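Local structure of nitrate reductase (Ulva prolifera, 5YLY) at residues R164-A169 with P257-V262; E193-Y198 with R222-Y227. The protein probably catalyses the NADH-dependent reduction of nitrate to nitrite in nitrate assimilation, the crystallised fragment being its FAD-binding cytochrome b5 reductase domain. All coordinates share one frame; numbering follows the deposited sequence. Where two conformers were deposited one is given.

Contact 1 of 2, residues R164-A169 with P257-V262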
ATOM      1  N   ARG A 164     -12.815 -13.760   0.026  1.00 30.29           N
ATOM      2  CA  ARG A 164     -12.811 -12.628   0.952  0.50 29.36           C
ATOM      3  C   ARG A 164     -11.398 -12.266   1.386  1.00 31.39           C
ATOM      4  O   ARG A 164     -10.589 -13.158   1.689  1.00 30.45           O
ATOM      5  CB  ARG A 164     -13.683 -12.934   2.174  0.50 30.55           C
ATOM      6  CG  ARG A 164     -15.154 -13.248   1.840  0.50 34.04           C
ATOM      7  CD  ARG A 164     -16.036 -13.427   3.061  0.50 38.80           C
ATOM      8  NE  ARG A 164     -15.377 -14.211   4.101  0.50 35.64           N
ATOM      9  CZ  ARG A 164     -15.876 -14.434   5.311  0.50 42.59           C
ATOM     10  NH1 ARG A 164     -15.190 -15.137   6.195  0.50 20.18           N
ATOM     11  NH2 ARG A 164     -17.074 -13.965   5.642  0.50 32.46           N
ATOM     12  N   ILE A 165     -11.087 -10.958   1.382  1.00 25.72           N
ATOM     13  CA  ILE A 165      -9.745 -10.530   1.786  1.00 25.78           C
ATOM     14  C   ILE A 165      -9.853  -9.455   2.831  1.00 30.11           C
ATOM     15  O   ILE A 165     -10.404  -8.381   2.548  1.00 27.78           O
ATOM     16  CB  ILE A 165      -8.867 -10.027   0.584  1.00 28.23           C
ATOM     17  CG1 ILE A 165      -8.731 -11.111  -0.528  1.00 28.07           C
ATOM     18  CG2 ILE A 165      -7.486  -9.550   1.090  1.00 30.64           C
ATOM     19  CD1 ILE A 165      -7.932 -10.675  -1.793  1.00 30.84           C
ATOM     20  N   ASN A 166      -9.234  -9.703   4.003  1.00 27.54           N
ATOM     21  CA  ASN A 166      -9.078  -8.697   5.038  1.00 26.85           C
ATOM     22  C   ASN A 166      -7.787  -7.971   4.733  1.00 29.46           C
ATOM     23  O   ASN A 166      -6.811  -8.606   4.341  1.00 30.60           O
ATOM     24  CB  ASN A 166      -8.915  -9.364   6.413  1.00 27.19           C
ATOM     25  CG  ASN A 166     -10.185  -9.856   7.006  1.00 33.18           C
ATOM     26  OD1 ASN A 166     -11.264  -9.339   6.712  1.00 28.81           O
ATOM     27  ND2 ASN A 166     -10.074 -10.850   7.899  1.00 29.47           N
ATOM     28  N   MET A 167      -7.749  -6.665   4.967  1.00 25.35           N
ATOM     29  CA  MET A 167      -6.548  -5.879   4.775  1.00 24.52           C
ATOM     30  C   MET A 167      -6.303  -5.042   6.000  1.00 29.56           C
ATOM     31  O   MET A 167      -7.207  -4.332   6.465  1.00 28.54           O
ATOM     32  CB  MET A 167      -6.701  -4.962   3.552  1.00 24.79           C
ATOM     33  CG  MET A 167      -6.982  -5.720   2.285  1.00 24.39           C
ATOM     34  SD  MET A 167      -7.189  -4.578   0.941  1.00 25.61           S
ATOM     35  CE  MET A 167      -7.198  -5.722  -0.361  1.00 23.02           C
ATOM     36  N   ILE A 168      -5.090  -5.140   6.547  1.00 25.23           N
ATOM     37  CA  ILE A 168      -4.743  -4.312   7.685  1.00 27.00           C
ATOM     38  C   ILE A 168      -3.524  -3.505   7.280  1.00 30.38           C
ATOM     39  O   ILE A 168      -2.480  -4.080   6.974  1.00 30.65           O
ATOM     40  CB  ILE A 168      -4.513  -5.065   9.018  1.00 30.10           C
ATOM     41  CG1 ILE A 168      -5.658  -6.053   9.350  1.00 31.29           C
ATOM     42  CG2 ILE A 168      -4.261  -4.055  10.151  1.00 30.72           C
ATOM     43  CD1 ILE A 168      -5.399  -6.831  10.751  1.00 39.24           C
ATOM     44  N   ALA A 169      -3.664  -2.190   7.312  1.00 26.89           N
ATOM     45  CA  ALA A 169      -2.580  -1.282   6.979  1.00 26.33           C
ATOM     46  C   ALA A 169      -2.332  -0.300   8.089  1.00 30.47           C
ATOM     47  O   ALA A 169      -3.262   0.121   8.776  1.00 28.87           O
ATOM     48  CB  ALA A 169      -2.914  -0.524   5.689  1.00 25.77           C
ATOM     49  N   PRO A 257     -12.718 -21.077   5.123  1.00 45.12           N
ATOM     50  CA  PRO A 257     -11.949 -21.385   3.898  1.00 43.78           C
ATOM     51  C   PRO A 257     -12.330 -20.387   2.796  1.00 43.96           C
ATOM     52  O   PRO A 257     -13.503 -20.087   2.610  1.00 43.54           O
ATOM     53  CB  PRO A 257     -12.393 -22.817   3.549  1.00 47.89           C
ATOM     54  CG  PRO A 257     -12.835 -23.407   4.870  1.00 54.60           C
ATOM     55  CD  PRO A 257     -13.478 -22.256   5.600  1.00 49.32           C
ATOM     56  N   GLY A 258     -11.336 -19.804   2.155  1.00 38.63           N
ATOM     57  CA  GLY A 258     -11.588 -18.818   1.115  1.00 36.22           C
ATOM     58  C   GLY A 258     -11.351 -17.393   1.583  1.00 38.13           C
ATOM     59  O   GLY A 258     -11.464 -16.477   0.779  1.00 36.74           O
ATOM     60  N   THR A 259     -11.069 -17.194   2.890  1.00 34.82           N
ATOM     61  CA  THR A 259     -10.794 -15.880   3.506  1.00 34.51           C
ATOM     62  C   THR A 259      -9.337 -15.813   3.910  1.00 37.70           C
ATOM     63  O   THR A 259      -8.833 -16.715   4.595  1.00 38.68           O
ATOM     64  CB  THR A 259     -11.707 -15.584   4.734  1.00 38.31           C
ATOM     65  OG1 THR A 259     -13.066 -15.770   4.368  1.00 36.48           O
ATOM     66  CG2 THR A 259     -11.540 -14.146   5.266  1.00 33.09           C
ATOM     67  N   ILE A 260      -8.664 -14.745   3.479  1.00 31.90           N
ATOM     68  CA  ILE A 260      -7.272 -14.481   3.848  1.00 30.37           C
ATOM     69  C   ILE A 260      -7.196 -13.091   4.448  1.00 33.16           C
ATOM     70  O   ILE A 260      -8.130 -12.295   4.296  1.00 31.20           O
ATOM     71  CB  ILE A 260      -6.249 -14.679   2.681  1.00 31.83           C
ATOM     72  CG1 ILE A 260      -6.491 -13.653   1.521  1.00 30.15           C
ATOM     73  CG2 ILE A 260      -6.229 -16.148   2.198  1.00 33.41           C
ATOM     74  CD1 ILE A 260      -5.355 -13.597   0.477  1.00 34.77           C
ATOM     75  N   SER A 261      -6.086 -12.799   5.129  1.00 31.78           N
ATOM     76  CA  SER A 261      -5.807 -11.470   5.659  1.00 30.04           C
ATOM     77  C   SER A 261      -4.433 -11.097   5.150  1.00 35.59           C
ATOM     78  O   SER A 261      -3.538 -11.951   5.138  1.00 35.44           O
ATOM     79  CB  SER A 261      -5.820 -11.451   7.191  1.00 32.19           C
ATOM     80  OG  SER A 261      -7.083 -11.829   7.708  1.00 33.67           O
ATOM     81  N   VAL A 262      -4.294  -9.859   4.645  1.00 29.30           N
ATOM     82  CA  VAL A 262      -3.013  -9.344   4.153  1.00 28.63           C
ATOM     83  C   VAL A 262      -2.647  -8.131   4.977  1.00 30.28           C
ATOM     84  O   VAL A 262      -3.529  -7.382   5.391  1.00 29.63           O
ATOM     85  CB  VAL A 262      -2.936  -9.135   2.614  1.00 29.95           C
ATOM     86  CG1 VAL A 262      -3.040 -10.467   1.878  1.00 30.12           C
ATOM     87  CG2 VAL A 262      -4.003  -8.148   2.123  1.00 27.08           C
TER
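Gly-258 opens the pairing by accepting the backbone N-H of Arg-164 on its carbonyl O, just before strand 259-264 begins. Its positive phi (103°) would press a CB against the preceding carbonyl, so any side chain would strain this conformation. Thr-259 follows with a pair of side-chain bonds: in the conformer given, one of two deposited, Arg-164 comes side-on and offers two nitrogens to a single oxygen, NE lying 2.8 Å and NH1 2.9 Å from Thr-259 OG1. That hydroxyl oxygen sits in the guanidinium plane, although the second conformer leaves the grip's permanence in doubt. Ile-260 uses both its backbone N and O, the N giving to Arg-164 O and the O accepting from Asn-166 N, the latter bond being 2.8 Å long and nearly straight at 174°. Its CG1 stands between backbone N and carbonyl carbon (chi1 64°), where it lies beside Ile-165 CG1 at 4.0 Å. Ser-261 turns to the face of Arg-164 and Asn-166; its OG takes a 3.2 Å bond from Asn-166 ND2, close to the amide plane, while the same ND2 also binds Phe-253 O. Val-262 ends the run, giving its N to Asn-166 O and receiving Ile-168 N on its O. Its CG2 packs 3.9 Å from Ile-165 CG2 and 3.8 Å from Met-167 CG. The two parallel strands are inner neighbours in the NAD-binding domain's sheet, 259-264 lying between 164-170 and the outermost strand 289-291, with Ile-165 and Met-167 against helix 174-185, Ser-261 against helix 267-280, and strand 193-200 bonded along the other edge of 164-170.

Contact 2 of 2, residues E193-Y198 with R222-Y227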
ATOM      1  N   GLU A 193     -14.781  -9.986  -2.015  1.00 24.94           N
ATOM      2  CA  GLU A 193     -15.158  -8.963  -1.037  1.00 24.99           C
ATOM      3  C   GLU A 193     -13.906  -8.552  -0.247  1.00 27.54           C
ATOM      4  O   GLU A 193     -12.973  -9.353  -0.062  1.00 27.82           O
ATOM      5  CB  GLU A 193     -16.211  -9.473  -0.042  1.00 28.26           C
ATOM      6  CG  GLU A 193     -17.516  -9.950  -0.631  1.00 36.90           C
ATOM      7  CD  GLU A 193     -18.416 -10.527   0.443  1.00 53.15           C
ATOM      8  OE1 GLU A 193     -18.314 -11.741   0.733  1.00 51.06           O
ATOM      9  OE2 GLU A 193     -19.194  -9.748   1.033  1.00 48.02           O
ATOM     10  N   ILE A 194     -13.914  -7.323   0.249  1.00 24.04           N
ATOM     11  CA  ILE A 194     -12.758  -6.770   0.962  1.00 24.32           C
ATOM     12  C   ILE A 194     -13.187  -6.072   2.236  1.00 28.05           C
ATOM     13  O   ILE A 194     -14.202  -5.385   2.247  1.00 26.53           O
ATOM     14  CB  ILE A 194     -12.018  -5.731   0.038  1.00 26.90           C
ATOM     15  CG1 ILE A 194     -11.441  -6.379  -1.252  1.00 27.01           C
ATOM     16  CG2 ILE A 194     -10.926  -4.942   0.791  1.00 26.30           C
ATOM     17  CD1 ILE A 194     -11.168  -5.276  -2.362  1.00 32.00           C
ATOM     18  N   ARG A 195     -12.362  -6.185   3.284  1.00 22.61           N
ATOM     19  CA  ARG A 195     -12.530  -5.392   4.494  1.00 22.28           C
ATOM     20  C   ARG A 195     -11.197  -4.747   4.785  1.00 25.71           C
ATOM     21  O   ARG A 195     -10.197  -5.454   4.892  1.00 26.37           O
ATOM     22  CB  ARG A 195     -12.975  -6.246   5.711  1.00 23.25           C
ATOM     23  CG  ARG A 195     -14.409  -6.772   5.582  1.00 30.41           C
ATOM     24  CD  ARG A 195     -15.447  -5.663   5.588  1.00 33.94           C
ATOM     25  NE  ARG A 195     -16.810  -6.198   5.474  1.00 36.50           N
ATOM     26  CZ  ARG A 195     -17.442  -6.453   4.326  1.00 43.70           C
ATOM     27  NH1 ARG A 195     -16.831  -6.246   3.157  1.00 29.42           N
ATOM     28  NH2 ARG A 195     -18.673  -6.954   4.339  1.00 35.63           N
ATOM     29  N   LEU A 196     -11.166  -3.423   4.900  1.00 23.38           N
ATOM     30  CA  LEU A 196      -9.922  -2.749   5.239  1.00 23.41           C
ATOM     31  C   LEU A 196      -9.994  -2.142   6.626  1.00 27.56           C
ATOM     32  O   LEU A 196     -10.978  -1.466   6.975  1.00 26.94           O
ATOM     33  CB  LEU A 196      -9.617  -1.650   4.182  1.00 22.42           C
ATOM     34  CG  LEU A 196      -8.464  -0.664   4.522  1.00 24.08           C
ATOM     35  CD1 LEU A 196      -7.097  -1.377   4.548  1.00 24.03           C
ATOM     36  CD2 LEU A 196      -8.440   0.508   3.505  1.00 24.26           C
ATOM     37  N   LEU A 197      -8.920  -2.344   7.397  1.00 24.60           N
ATOM     38  CA  LEU A 197      -8.753  -1.718   8.702  1.00 24.99           C
ATOM     39  C   LEU A 197      -7.471  -0.883   8.588  1.00 27.20           C
ATOM     40  O   LEU A 197      -6.405  -1.416   8.297  1.00 26.71           O
ATOM     41  CB  LEU A 197      -8.711  -2.759   9.827  1.00 26.03           C
ATOM     42  CG  LEU A 197      -8.394  -2.227  11.257  1.00 30.59           C
ATOM     43  CD1 LEU A 197      -9.387  -1.137  11.691  1.00 31.47           C
ATOM     44  CD2 LEU A 197      -8.474  -3.346  12.276  1.00 33.52           C
ATOM     45  N   TYR A 198      -7.596   0.438   8.715  1.00 25.76           N
ATOM     46  CA  TYR A 198      -6.443   1.311   8.473  1.00 25.50           C
ATOM     47  C   TYR A 198      -6.118   2.105   9.714  1.00 29.67           C
ATOM     48  O   TYR A 198      -6.932   2.928  10.149  1.00 28.57           O
ATOM     49  CB  TYR A 198      -6.754   2.215   7.247  1.00 24.37           C
ATOM     50  CG  TYR A 198      -5.638   3.098   6.713  1.00 24.85           C
ATOM     51  CD1 TYR A 198      -4.297   2.797   6.959  1.00 26.88           C
ATOM     52  CD2 TYR A 198      -5.926   4.211   5.915  1.00 25.42           C
ATOM     53  CE1 TYR A 198      -3.272   3.620   6.476  1.00 27.66           C
ATOM     54  CE2 TYR A 198      -4.909   4.996   5.369  1.00 24.79           C
ATOM     55  CZ  TYR A 198      -3.587   4.710   5.668  1.00 28.42           C
ATOM     56  OH  TYR A 198      -2.604   5.539   5.194  1.00 27.65           O
ATOM     57  N   ARG A 222     -19.272  -4.566  -1.750  1.00 27.66           N
ATOM     58  CA  ARG A 222     -18.047  -5.355  -1.932  1.00 27.97           C
ATOM     59  C   ARG A 222     -16.909  -4.934  -1.007  1.00 31.65           C
ATOM     60  O   ARG A 222     -15.978  -5.698  -0.819  1.00 32.15           O
ATOM     61  CB  ARG A 222     -17.585  -5.361  -3.419  1.00 28.32           C
ATOM     62  CG  ARG A 222     -18.428  -6.342  -4.254  1.00 35.17           C
ATOM     63  CD  ARG A 222     -17.579  -7.229  -5.139  1.00 34.81           C
ATOM     64  NE  ARG A 222     -17.271  -6.530  -6.394  1.00 33.46           N
ATOM     65  CZ  ARG A 222     -16.069  -6.493  -6.917  1.00 39.06           C
ATOM     66  NH1 ARG A 222     -15.085  -7.191  -6.370  1.00 26.55           N
ATOM     67  NH2 ARG A 222     -15.842  -5.793  -8.027  1.00 43.26           N
ATOM     68  N   VAL A 223     -16.997  -3.755  -0.414  1.00 27.93           N
ATOM     69  CA  VAL A 223     -15.912  -3.288   0.463  1.00 26.94           C
ATOM     70  C   VAL A 223     -16.449  -2.466   1.621  1.00 28.83           C
ATOM     71  O   VAL A 223     -17.474  -1.776   1.482  1.00 28.44           O
ATOM     72  CB  VAL A 223     -14.834  -2.517  -0.386  1.00 28.65           C
ATOM     73  CG1 VAL A 223     -15.392  -1.226  -0.993  1.00 27.95           C
ATOM     74  CG2 VAL A 223     -13.562  -2.227   0.429  1.00 27.78           C
ATOM     75  N   LYS A 224     -15.769  -2.569   2.770  1.00 25.17           N
ATOM     76  CA  LYS A 224     -15.978  -1.700   3.934  1.00 25.50           C
ATOM     77  C   LYS A 224     -14.616  -1.240   4.395  1.00 28.53           C
ATOM     78  O   LYS A 224     -13.634  -2.004   4.324  1.00 27.72           O
ATOM     79  CB  LYS A 224     -16.710  -2.389   5.077  1.00 28.83           C
ATOM     80  CG  LYS A 224     -18.181  -2.640   4.764  1.00 35.58           C
ATOM     81  CD  LYS A 224     -18.930  -3.158   6.009  1.00 41.67           C
ATOM     82  CE  LYS A 224     -20.319  -3.631   5.647  1.00 52.47           C
ATOM     83  NZ  LYS A 224     -21.155  -2.526   5.107  1.00 61.33           N
ATOM     84  N   ILE A 225     -14.544   0.016   4.854  1.00 26.32           N
ATOM     85  CA  ILE A 225     -13.287   0.569   5.345  1.00 25.98           C
ATOM     86  C   ILE A 225     -13.513   1.115   6.749  1.00 31.06           C
ATOM     87  O   ILE A 225     -14.503   1.823   6.985  1.00 29.39           O
ATOM     88  CB  ILE A 225     -12.716   1.633   4.370  1.00 28.83           C
ATOM     89  CG1 ILE A 225     -12.434   1.035   2.950  1.00 27.97           C
ATOM     90  CG2 ILE A 225     -11.430   2.274   4.940  1.00 31.35           C
ATOM     91  CD1 ILE A 225     -12.370   2.007   1.893  1.00 33.30           C
ATOM     92  N   HIS A 226     -12.621   0.752   7.689  1.00 27.78           N
ATOM     93  CA  HIS A 226     -12.705   1.242   9.060  1.00 28.45           C
ATOM     94  C   HIS A 226     -11.355   1.825   9.404  1.00 32.09           C
ATOM     95  O   HIS A 226     -10.329   1.308   8.957  1.00 30.23           O
ATOM     96  CB  HIS A 226     -13.069   0.134  10.038  1.00 31.01           C
ATOM     97  CG  HIS A 226     -13.528   0.657  11.361  1.00 36.86           C
ATOM     98  ND1 HIS A 226     -14.846   1.029  11.537  1.00 40.36           N
ATOM     99  CD2 HIS A 226     -12.866   0.890  12.513  1.00 40.50           C
ATOM    100  CE1 HIS A 226     -14.965   1.409  12.792  1.00 41.11           C
ATOM    101  NE2 HIS A 226     -13.808   1.365  13.414  1.00 41.87           N
ATOM    102  N   TYR A 227     -11.359   2.921  10.172  1.00 29.95           N
ATOM    103  CA  TYR A 227     -10.146   3.635  10.557  1.00 30.48           C
ATOM    104  C   TYR A 227      -9.974   3.651  12.062  1.00 36.05           C
ATOM    105  O   TYR A 227     -10.959   3.615  12.806  1.00 37.06           O
ATOM    106  CB  TYR A 227     -10.226   5.102  10.094  1.00 30.90           C
ATOM    107  CG  TYR A 227     -10.500   5.290   8.622  1.00 30.67           C
ATOM    108  CD1 TYR A 227      -9.457   5.342   7.700  1.00 31.14           C
ATOM    109  CD2 TYR A 227     -11.798   5.487   8.152  1.00 30.80           C
ATOM    110  CE1 TYR A 227      -9.701   5.550   6.344  1.00 28.88           C
ATOM    111  CE2 TYR A 227     -12.056   5.676   6.791  1.00 29.96           C
ATOM    112  CZ  TYR A 227     -11.004   5.723   5.899  1.00 32.41           C
ATOM    113  OH  TYR A 227     -11.255   5.898   4.565  1.00 31.49           O
TER
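Ile-194 to Tyr-198 pair in parallel register with Val-223 to Tyr-227, the two strands of a beta-alpha-beta unit whose intervening helix is 209-218, in the NAD-binding domain of the reductase. The backbone ladder has five hydrogen bonds, among them Leu-196 N to Lys-224 O at 2.9 Å. Its longest rung, Lys-224 N to Ile-194 O at 3.3 Å, ends on an oxygen with a second donor: Arg-195 NH1 reaches Ile-194 O at 2.9 Å from the opposite face of the carbonyl plane, well above that plane although the oxygen lies within the plane of the guanidinium.

Cationic side chains meet through their hydrocarbon. A bend at chi2 (-65°) folds Arg-195 over its neighbour strand, where CD touches Lys-224 CB at 3.5 Å and Lys-224 CG sits 3.8 Å above the centre of the guanidinium. The turned lysine end keeps NZ 5.1 Å from Arg-195 NH2, which probably eases the repulsion. With an alanine in place of Arg-195 the NH1 donor and the flat group over the lysine are gone, and Ile-194 O would probably be left with the long Lys-224 N bond alone from these strands, the Lys-224 chain being freer to turn.

Apolar packing fills the other face. Ile-194 and Val-223 lie side by side through their CG2 methyls, Leu-196 crosses Ile-225, and Leu-212 of helix 209-218 touches Leu-196, Ile-225 and both tyrosines. The tyrosine rings meet edge against edge, Tyr-198 CD2 lying 4.0 Å from Tyr-227 CE1; their hydroxyls are held elsewhere, Tyr-198 by Gly-171 O and Leu-207 N, Tyr-227 by Glu-213. Back on the face of Arg-195, His-226, hydrogen-bonded through NE2 to Ser-239 OG, presents its ring edge to Leu-197, with CD2 4.1 Å from Leu-197 CD1.

Of the four strands, 164-170 comes first along the chain, and its partner in contact 1 is reached only after most of the NAD-binding domain has been traversed. Within that long loop, helix 174-185 leads to strand 193-200, and helix 209-218 then brings the chain to strand 223-229, closing the short loop of contact 2. Helix 245-251 follows before 257-262 returns to close contact 1, so contact 2 is nested wholly inside it and the two do not cross. They are joined where strands 164-170 and 193-200 run side by side, with Met-167 N 2.7 Å from Arg-195 O in a probable hydrogen bond. Together they align four adjacent strands of one parallel sheet: 223-229, 193-200, 164-170, 259-264.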